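Local coordinates for protein iota-carrageenase (Alteromonas sp., PDB 1H80) that hydrolyses the internal beta-1,4 linkages of iota-carrageenan, a sulfated galactan of red algal cell walls, with inversion of anomeric configuration, at residues 405-410 and 436-441; 16-21 and 55-60; 160-165 and 197-202. One frame throughout, in Å; residues are numbered along the deposited sequence.

Contact 1 (405-410 and 436-441)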
loop_
_atom_site.group_PDB
_atom_site.type_symbol
_atom_site.label_atom_id
_atom_site.label_comp_id
_atom_site.label_asym_id
_atom_site.label_seq_id
_atom_site.Cartn_x
_atom_site.Cartn_y
_atom_site.Cartn_z
ATOM N N ALA A 405 -2.511 -1.009 -20.001
ATOM C CA ALA A 405 -3.465 -2.108 -20.081
ATOM C C ALA A 405 -4.450 -2.059 -18.935
ATOM O O ALA A 405 -4.371 -1.192 -18.071
ATOM C CB ALA A 405 -2.720 -3.439 -20.042
ATOM N N ALA A 406 -5.382 -3.003 -18.935
ATOM C CA ALA A 406 -6.350 -3.094 -17.853
ATOM C C ALA A 406 -5.713 -3.989 -16.797
ATOM O O ALA A 406 -5.797 -3.725 -15.598
ATOM C CB ALA A 406 -7.646 -3.720 -18.350
ATOM N N VAL A 407 -5.058 -5.047 -17.263
ATOM C CA VAL A 407 -4.418 -6.010 -16.385
ATOM C C VAL A 407 -3.024 -6.399 -16.857
ATOM O O VAL A 407 -2.790 -6.603 -18.047
ATOM C CB VAL A 407 -5.261 -7.298 -16.288
ATOM C CG1 VAL A 407 -4.538 -8.343 -15.436
ATOM C CG2 VAL A 407 -6.631 -6.980 -15.706
ATOM N N ILE A 408 -2.097 -6.478 -15.911
ATOM C CA ILE A 408 -0.739 -6.899 -16.202
ATOM C C ILE A 408 -0.504 -8.115 -15.318
ATOM O O ILE A 408 -0.700 -8.062 -14.101
ATOM C CB ILE A 408 0.295 -5.807 -15.870
ATOM C CG1 ILE A 408 0.100 -4.611 -16.808
ATOM C CG2 ILE A 408 1.712 -6.364 -16.032
ATOM C CD1 ILE A 408 1.050 -3.457 -16.543
ATOM N N ASP A 409 -0.126 -9.223 -15.939
ATOM C CA ASP A 409 0.131 -10.453 -15.202
ATOM C C ASP A 409 1.421 -11.053 -15.729
ATOM O O ASP A 409 1.433 -11.657 -16.801
ATOM C CB ASP A 409 -1.007 -11.449 -15.407
ATOM C CG ASP A 409 -0.834 -12.712 -14.580
ATOM O OD1 ASP A 409 0.325 -13.093 -14.311
ATOM O OD2 ASP A 409 -1.854 -13.332 -14.209
ATOM N N THR A 410 2.503 -10.887 -14.978
ATOM C CA THR A 410 3.789 -11.418 -15.400
ATOM C C THR A 410 4.176 -12.690 -14.652
ATOM O O THR A 410 5.359 -12.996 -14.514
ATOM C CB THR A 410 4.913 -10.369 -15.239
ATOM O OG1 THR A 410 4.966 -9.920 -13.881
ATOM C CG2 THR A 410 4.660 -9.173 -16.154
ATOM N N HIS A 436 -3.239 -2.773 -25.391
ATOM C CA HIS A 436 -3.380 -4.065 -24.725
ATOM C C HIS A 436 -4.509 -4.074 -23.710
ATOM O O HIS A 436 -4.800 -3.056 -23.085
ATOM C CB HIS A 436 -2.095 -4.414 -23.974
ATOM C CG HIS A 436 -0.875 -4.444 -24.837
ATOM N ND1 HIS A 436 -0.640 -5.442 -25.758
ATOM C CD2 HIS A 436 0.182 -3.603 -24.913
ATOM C CE1 HIS A 436 0.513 -5.213 -26.363
ATOM N NE2 HIS A 436 1.030 -4.105 -25.870
ATOM N N LYS A 437 -5.143 -5.228 -23.545
ATOM C CA LYS A 437 -6.185 -5.359 -22.539
ATOM C C LYS A 437 -5.469 -6.030 -21.371
ATOM O O LYS A 437 -5.442 -5.512 -20.254
ATOM C CB LYS A 437 -7.332 -6.240 -23.029
ATOM C CG LYS A 437 -8.410 -6.433 -21.969
ATOM C CD LYS A 437 -9.549 -7.312 -22.455
ATOM C CE LYS A 437 -10.579 -7.518 -21.353
ATOM N NZ LYS A 437 -11.702 -8.401 -21.781
ATOM N N THR A 438 -4.873 -7.185 -21.649
ATOM C CA THR A 438 -4.114 -7.918 -20.645
ATOM C C THR A 438 -2.715 -8.167 -21.185
ATOM O O THR A 438 -2.545 -8.697 -22.285
ATOM C CB THR A 438 -4.755 -9.288 -20.304
ATOM O OG1 THR A 438 -6.020 -9.084 -19.662
ATOM C CG2 THR A 438 -3.847 -10.083 -19.372
ATOM N N ILE A 439 -1.717 -7.752 -20.420
ATOM C CA ILE A 439 -0.331 -7.964 -20.801
ATOM C C ILE A 439 0.145 -9.128 -19.951
ATOM O O ILE A 439 0.051 -9.084 -18.726
ATOM C CB ILE A 439 0.543 -6.731 -20.494
ATOM C CG1 ILE A 439 0.136 -5.569 -21.404
ATOM C CG2 ILE A 439 2.016 -7.077 -20.683
ATOM C CD1 ILE A 439 0.856 -4.277 -21.103
ATOM N N ASP A 440 0.635 -10.177 -20.602
ATOM C CA ASP A 440 1.129 -11.344 -19.885
ATOM C C ASP A 440 2.495 -11.743 -20.431
ATOM O O ASP A 440 3.123 -10.981 -21.162
ATOM C CB ASP A 440 0.140 -12.510 -20.000
ATOM C CG ASP A 440 -0.299 -12.772 -21.428
ATOM O OD1 ASP A 440 0.567 -12.785 -22.327
ATOM O OD2 ASP A 440 -1.514 -12.977 -21.646
ATOM N N THR A 441 2.953 -12.936 -20.075
ATOM C CA THR A 441 4.258 -13.404 -20.523
ATOM C C THR A 441 4.327 -13.679 -22.022
ATOM O O THR A 441 5.416 -13.762 -22.585
ATOM C CB THR A 441 4.672 -14.678 -19.765
ATOM O OG1 THR A 441 3.715 -15.713 -20.016
ATOM C CG2 THR A 441 4.732 -14.406 -18.270
HETATM O O HOH W 1 1.661 -14.267 -17.184
#

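Contact 2 (16-21 and 55-60)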
loop_
_atom_site.group_PDB
_atom_site.type_symbol
_atom_site.label_atom_id
_atom_site.label_comp_id
_atom_site.label_asym_id
_atom_site.label_seq_id
_atom_site.Cartn_x
_atom_site.Cartn_y
_atom_site.Cartn_z
ATOM N N THR A 16 -19.456 -2.294 22.887
ATOM C CA THR A 16 -20.862 -2.008 23.145
ATOM C C THR A 16 -21.031 -1.228 24.441
ATOM O O THR A 16 -22.124 -0.775 24.767
ATOM C CB THR A 16 -21.684 -3.297 23.209
ATOM O OG1 THR A 16 -21.090 -4.195 24.151
ATOM C CG2 THR A 16 -21.730 -3.954 21.834
ATOM N N GLN A 17 -19.937 -1.083 25.179
ATOM C CA GLN A 17 -19.947 -0.341 26.431
ATOM C C GLN A 17 -18.540 0.187 26.667
ATOM O O GLN A 17 -17.557 -0.498 26.387
ATOM C CB GLN A 17 -20.374 -1.239 27.596
ATOM C CG GLN A 17 -19.357 -2.298 27.987
ATOM C CD GLN A 17 -19.841 -3.174 29.128
ATOM O OE1 GLN A 17 -20.803 -3.928 28.982
ATOM N NE2 GLN A 17 -19.179 -3.072 30.275
ATOM N N GLN A 18 -18.442 1.414 27.163
ATOM C CA GLN A 18 -17.143 2.014 27.423
ATOM C C GLN A 18 -17.159 2.705 28.766
ATOM O O GLN A 18 -18.220 2.994 29.312
ATOM C CB GLN A 18 -16.797 3.024 26.331
ATOM C CG GLN A 18 -16.744 2.418 24.940
ATOM C CD GLN A 18 -16.054 3.323 23.952
ATOM O OE1 GLN A 18 -16.458 4.470 23.752
ATOM N NE2 GLN A 18 -14.997 2.817 23.328
ATOM N N ASP A 19 -15.972 2.979 29.294
ATOM C CA ASP A 19 -15.872 3.638 30.584
ATOM C C ASP A 19 -15.781 5.155 30.504
ATOM O O ASP A 19 -16.328 5.852 31.359
ATOM C CB ASP A 19 -14.669 3.098 31.361
ATOM C CG ASP A 19 -14.883 1.681 31.850
ATOM O OD1 ASP A 19 -16.052 1.299 32.074
ATOM O OD2 ASP A 19 -13.883 0.951 32.027
ATOM N N VAL A 20 -15.106 5.674 29.483
ATOM C CA VAL A 20 -14.940 7.118 29.360
ATOM C C VAL A 20 -15.005 7.676 27.946
ATOM O O VAL A 20 -14.900 6.948 26.961
ATOM C CB VAL A 20 -13.584 7.574 29.950
ATOM C CG1 VAL A 20 -13.510 7.229 31.421
ATOM C CG2 VAL A 20 -12.429 6.913 29.191
ATOM N N ASN A 21 -15.196 8.990 27.878
ATOM C CA ASN A 21 -15.215 9.745 26.628
ATOM C C ASN A 21 -14.406 10.999 26.968
ATOM O O ASN A 21 -14.846 11.829 27.773
ATOM C CB ASN A 21 -16.639 10.162 26.219
ATOM C CG ASN A 21 -17.379 9.092 25.418
ATOM O OD1 ASN A 21 -18.410 9.379 24.803
ATOM N ND2 ASN A 21 -16.871 7.868 25.429
ATOM N N GLY A 55 -12.172 0.560 28.434
ATOM C CA GLY A 55 -11.656 1.575 27.533
ATOM C C GLY A 55 -12.530 2.792 27.331
ATOM O O GLY A 55 -13.288 3.193 28.215
ATOM N N GLY A 56 -12.425 3.392 26.154
ATOM C CA GLY A 56 -13.216 4.573 25.894
ATOM C C GLY A 56 -12.896 5.214 24.569
ATOM O O GLY A 56 -12.130 4.679 23.765
ATOM N N THR A 57 -13.501 6.376 24.350
ATOM C CA THR A 57 -13.323 7.119 23.119
ATOM C C THR A 57 -12.580 8.415 23.374
ATOM O O THR A 57 -12.758 9.053 24.409
ATOM C CB THR A 57 -14.693 7.445 22.477
ATOM O OG1 THR A 57 -15.359 6.221 22.135
ATOM C CG2 THR A 57 -14.520 8.289 21.217
ATOM N N LEU A 58 -11.725 8.782 22.431
ATOM C CA LEU A 58 -10.989 10.028 22.519
ATOM C C LEU A 58 -11.394 10.852 21.312
ATOM O O LEU A 58 -11.306 10.387 20.175
ATOM C CB LEU A 58 -9.480 9.787 22.471
ATOM C CG LEU A 58 -8.673 11.086 22.435
ATOM C CD1 LEU A 58 -8.860 11.842 23.748
ATOM C CD2 LEU A 58 -7.202 10.774 22.207
ATOM N N LEU A 59 -11.857 12.070 21.555
ATOM C CA LEU A 59 -12.237 12.936 20.459
ATOM C C LEU A 59 -11.102 13.908 20.195
ATOM O O LEU A 59 -10.599 14.531 21.125
ATOM C CB LEU A 59 -13.495 13.743 20.799
ATOM C CG LEU A 59 -13.965 14.694 19.690
ATOM C CD1 LEU A 59 -14.444 13.888 18.484
ATOM C CD2 LEU A 59 -15.087 15.571 20.206
ATOM N N ILE A 60 -10.678 13.996 18.940
ATOM C CA ILE A 60 -9.653 14.954 18.548
ATOM C C ILE A 60 -10.495 16.018 17.856
ATOM O O ILE A 60 -10.964 15.825 16.734
ATOM C CB ILE A 60 -8.639 14.353 17.564
ATOM C CG1 ILE A 60 -7.849 13.245 18.260
ATOM C CG2 ILE A 60 -7.693 15.439 17.063
ATOM C CD1 ILE A 60 -6.745 12.644 17.407
#

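Contact 3 (160-165 and 197-202)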
loop_
_atom_site.group_PDB
_atom_site.type_symbol
_atom_site.label_atom_id
_atom_site.label_comp_id
_atom_site.label_asym_id
_atom_site.label_seq_id
_atom_site.Cartn_x
_atom_site.Cartn_y
_atom_site.Cartn_z
ATOM N N ILE A 160 0.065 3.278 5.021
ATOM C CA ILE A 160 -0.363 2.312 6.020
ATOM C C ILE A 160 0.428 1.034 5.811
ATOM O O ILE A 160 0.304 0.364 4.785
ATOM C CB ILE A 160 -1.878 2.035 5.920
ATOM C CG1 ILE A 160 -2.647 3.349 6.114
ATOM C CG2 ILE A 160 -2.300 1.022 6.981
ATOM C CD1 ILE A 160 -4.145 3.217 6.034
ATOM N N LEU A 161 1.259 0.714 6.792
ATOM C CA LEU A 161 2.095 -0.470 6.730
ATOM C C LEU A 161 1.463 -1.561 7.576
ATOM O O LEU A 161 1.462 -1.478 8.802
ATOM C CB LEU A 161 3.494 -0.138 7.256
ATOM C CG LEU A 161 4.176 1.050 6.573
ATOM C CD1 LEU A 161 5.455 1.412 7.309
ATOM C CD2 LEU A 161 4.468 0.703 5.120
ATOM N N VAL A 162 0.901 -2.569 6.913
ATOM C CA VAL A 162 0.271 -3.697 7.600
ATOM C C VAL A 162 1.448 -4.647 7.752
ATOM O O VAL A 162 1.599 -5.619 7.012
ATOM C CB VAL A 162 -0.841 -4.304 6.721
ATOM C CG1 VAL A 162 -1.619 -5.348 7.502
ATOM C CG2 VAL A 162 -1.784 -3.195 6.254
ATOM N N ASP A 163 2.272 -4.335 8.746
ATOM C CA ASP A 163 3.529 -5.028 8.989
ATOM C C ASP A 163 3.612 -6.106 10.058
ATOM O O ASP A 163 2.632 -6.458 10.718
ATOM C CB ASP A 163 4.594 -3.974 9.292
ATOM C CG ASP A 163 5.878 -4.195 8.518
ATOM O OD1 ASP A 163 6.250 -5.364 8.299
ATOM O OD2 ASP A 163 6.520 -3.190 8.140
ATOM N N VAL A 164 4.829 -6.615 10.213
ATOM C CA VAL A 164 5.129 -7.640 11.199
ATOM C C VAL A 164 6.058 -7.020 12.234
ATOM O O VAL A 164 6.697 -5.995 11.977
ATOM C CB VAL A 164 5.836 -8.865 10.554
ATOM C CG1 VAL A 164 4.956 -9.462 9.470
ATOM C CG2 VAL A 164 7.183 -8.456 9.972
ATOM N N THR A 165 6.108 -7.626 13.414
ATOM C CA THR A 165 6.981 -7.154 14.478
ATOM C C THR A 165 7.525 -8.365 15.217
ATOM O O THR A 165 6.849 -9.385 15.330
ATOM C CB THR A 165 6.243 -6.243 15.489
ATOM O OG1 THR A 165 5.175 -6.967 16.110
ATOM C CG2 THR A 165 5.688 -5.021 14.794
ATOM N N TYR A 197 2.393 -6.833 4.568
ATOM C CA TYR A 197 3.476 -7.785 4.785
ATOM C C TYR A 197 2.934 -9.019 5.498
ATOM O O TYR A 197 3.111 -10.148 5.040
ATOM C CB TYR A 197 4.566 -7.129 5.622
ATOM C CG TYR A 197 5.148 -5.906 4.959
ATOM C CD1 TYR A 197 6.045 -6.027 3.900
ATOM C CD2 TYR A 197 4.786 -4.627 5.377
ATOM C CE1 TYR A 197 6.570 -4.899 3.272
ATOM C CE2 TYR A 197 5.299 -3.493 4.755
ATOM C CZ TYR A 197 6.191 -3.637 3.705
ATOM O OH TYR A 197 6.700 -2.513 3.097
ATOM N N GLY A 198 2.270 -8.789 6.627
ATOM C CA GLY A 198 1.694 -9.881 7.387
ATOM C C GLY A 198 0.284 -9.475 7.754
ATOM O O GLY A 198 0.070 -8.380 8.277
ATOM N N ALA A 199 -0.683 -10.339 7.476
ATOM C CA ALA A 199 -2.066 -10.012 7.785
ATOM C C ALA A 199 -2.986 -11.208 7.640
ATOM O O ALA A 199 -2.789 -12.065 6.781
ATOM C CB ALA A 199 -2.544 -8.882 6.875
ATOM N N ASP A 200 -3.997 -11.256 8.497
ATOM C CA ASP A 200 -4.983 -12.320 8.459
ATOM C C ASP A 200 -6.354 -11.713 8.685
ATOM O O ASP A 200 -6.554 -10.961 9.634
ATOM C CB ASP A 200 -4.707 -13.356 9.550
ATOM C CG ASP A 200 -3.612 -14.328 9.171
ATOM O OD1 ASP A 200 -3.886 -15.258 8.381
ATOM O OD2 ASP A 200 -2.478 -14.158 9.658
ATOM N N ASN A 201 -7.282 -12.023 7.790
ATOM C CA ASN A 201 -8.653 -11.552 7.897
ATOM C C ASN A 201 -8.774 -10.036 8.013
ATOM O O ASN A 201 -9.245 -9.507 9.021
ATOM C CB ASN A 201 -9.330 -12.219 9.092
ATOM C CG ASN A 201 -10.831 -12.103 9.043
ATOM O OD1 ASN A 201 -11.441 -12.318 7.996
ATOM N ND2 ASN A 201 -11.443 -11.777 10.176
ATOM N N ILE A 202 -8.342 -9.349 6.966
ATOM C CA ILE A 202 -8.419 -7.898 6.922
ATOM C C ILE A 202 -9.295 -7.515 5.740
ATOM O O ILE A 202 -9.251 -8.160 4.688
ATOM C CB ILE A 202 -7.027 -7.256 6.712
ATOM C CG1 ILE A 202 -6.040 -7.758 7.772
ATOM C CG2 ILE A 202 -7.147 -5.736 6.745
ATOM C CD1 ILE A 202 -6.414 -7.410 9.200
HETATM O O HOH W 2 -0.032 -6.516 10.271
#

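Contact 1 (405-410 and 436-441)
V407 and I408 pair in parallel with T438 and I439, stepping one residue at a time along the two short strands 407-409 and 438-439. The pairing begins at K437 O, which takes both A406 N and V407 N; the V407 bond (3.1 Å between V407 N and K437 O) is the straighter of the two, at 165°. From there V407 O receives I439 N, and D409 N closes on I439 O at 2.8 Å and 174°. Between these bonds the CA hydrogens of T438 and I408 add CA-H...O contacts to V407 O and I439 O.

On one face I439 does the apolar work. With CG1 anti to its carbonyl carbon (chi1 -68°), its CG1-CD1 arm lies against A405, with I439 CG1 3.8 Å from A405 CB; I408 sits on the same face, its CG1 near I439 CB. On the other face V407 CB meets T438 OG1 at 3.9 Å. Farther along, the CA hydrogen of D440 makes a CA-H...O contact with D409 O (D440 CA to D409 O 3.1 Å), while D409 OD1 is hydrogen-bonded to OG1 of T411, a calcium ligand, and the D409 side chain lies about 5 Å from the ion.

Strand 438-439 forms one edge of a five-strand parallel sheet, next to 407-409, which has 275-277 on its other side. Here the backbone supplies nearly all the polar bonding and the side chains mostly hydrocarbon contact, so the pairing should depend little on side-chain charge.

Contact 2 (16-21 and 55-60)
Q18 reaches across to T57 just before strand 20-23 enters the right-handed parallel beta-helix, where it pairs with strand 56-60. The amide oxygen does the work: T57 OG1 donates to Q18 OE1 at 2.6 Å, in the carbonyl plane and on a lone pair. CG lies beside the backbone N (chi1 -60°) and the chain beyond is extended, which carries the amide across G56, with Q18 NE2 3.4 Å from G56 C. With an alanine in place of Q18, the T57 hydroxyl would probably be left without this acceptor and the G56 backbone without the amide lying across it.

Next, D19 N bonds to G55 O at 2.9 Å, from above the carbonyl plane, while the D19 carboxylate turns to N54 N. G55 O also takes a weak bond from V20 N, and V20 CG2 rests near the same oxygen.

V20 pairs with G56 in parallel, their CA atoms 4.6 Å apart. In this backbone conformation a CB on G56 would run into V20 O, so the position suits a glycine. Beyond the pair, T57 N donates to V20 O at 3.0 Å.

N21, level with T57, lies alongside it with both side chains pointing the same way, and N21 ND2 approaches T57 CB. That same amide nitrogen bends back to its own neighbour: N21 ND2 donates to V20 O at 2.7 Å, reaching the oxygen from the face of the carbonyl plane opposite T57 N.

Contact 3 (160-165 and 197-202)
Y197 and G198 meet V162 in a buried contact between consecutive turns of the solenoid, at a place where the chain leaves regular strand pairing: V162 is the centre of an inverse gamma turn, and strand 194-196 has just ended. One carbonyl holds the join. V162 O accepts Y197 N at 2.8 Å and, more loosely, G198 N at 3.3 Å, the two donors coming from opposite faces of its plane.

Y197 brings the largest side chain to the contact. Its CG stands anti to the carbonyl carbon (chi1 -60°), which lays the ring beside D163. Carboxylate and ring are only 19° from parallel, and D163 OD1 comes within 3.4 Å of Y197 CD2, obliquely to the ring. At the ring's edge, near its plane, L161 CD2 sits 4.3 Å from Y197 CE2. The carboxylate is fixed from its own side too: V164 N donates to D163 OD1 at 2.7 Å, on the anti side, and N221 adds a weak bond.

This is the right-handed parallel beta-helix, the pectate lyase-like fold, in which strand 160-167 stacks on strand 194-196 of the following turn. Inside, V162 CG1 touches A199 CB at 3.7 Å, and V162 also touches S174 of strand 170-175. V164 CG1 meets G198 CA, close enough that a side chain at G198 would collide with it. A water bridges the two backbones, donating to D163 O and G198 O, each 2.7 Å from it.

The contacts run in series along both chain and solenoid: contact 2 closes first, then contact 3, then contact 1. Contacts 1 and 2 lie on opposite sides of the molecule's centre, about 48 Å apart centre to centre, while contact 3 sits near the middle, about 26 and 27 Å, centre to centre, from contacts 2 and 1. None touches another. Contacts 2 and 3 belong to the same run of stacked parallel strands, beginning at 20-23; contact 1 belongs to another parallel sheet of the same beta-helix, one that has 438-439 at its edge. Together they sample one end, the middle and the other end of the elongated beta-helix on which this polysaccharide-degrading enzyme is built.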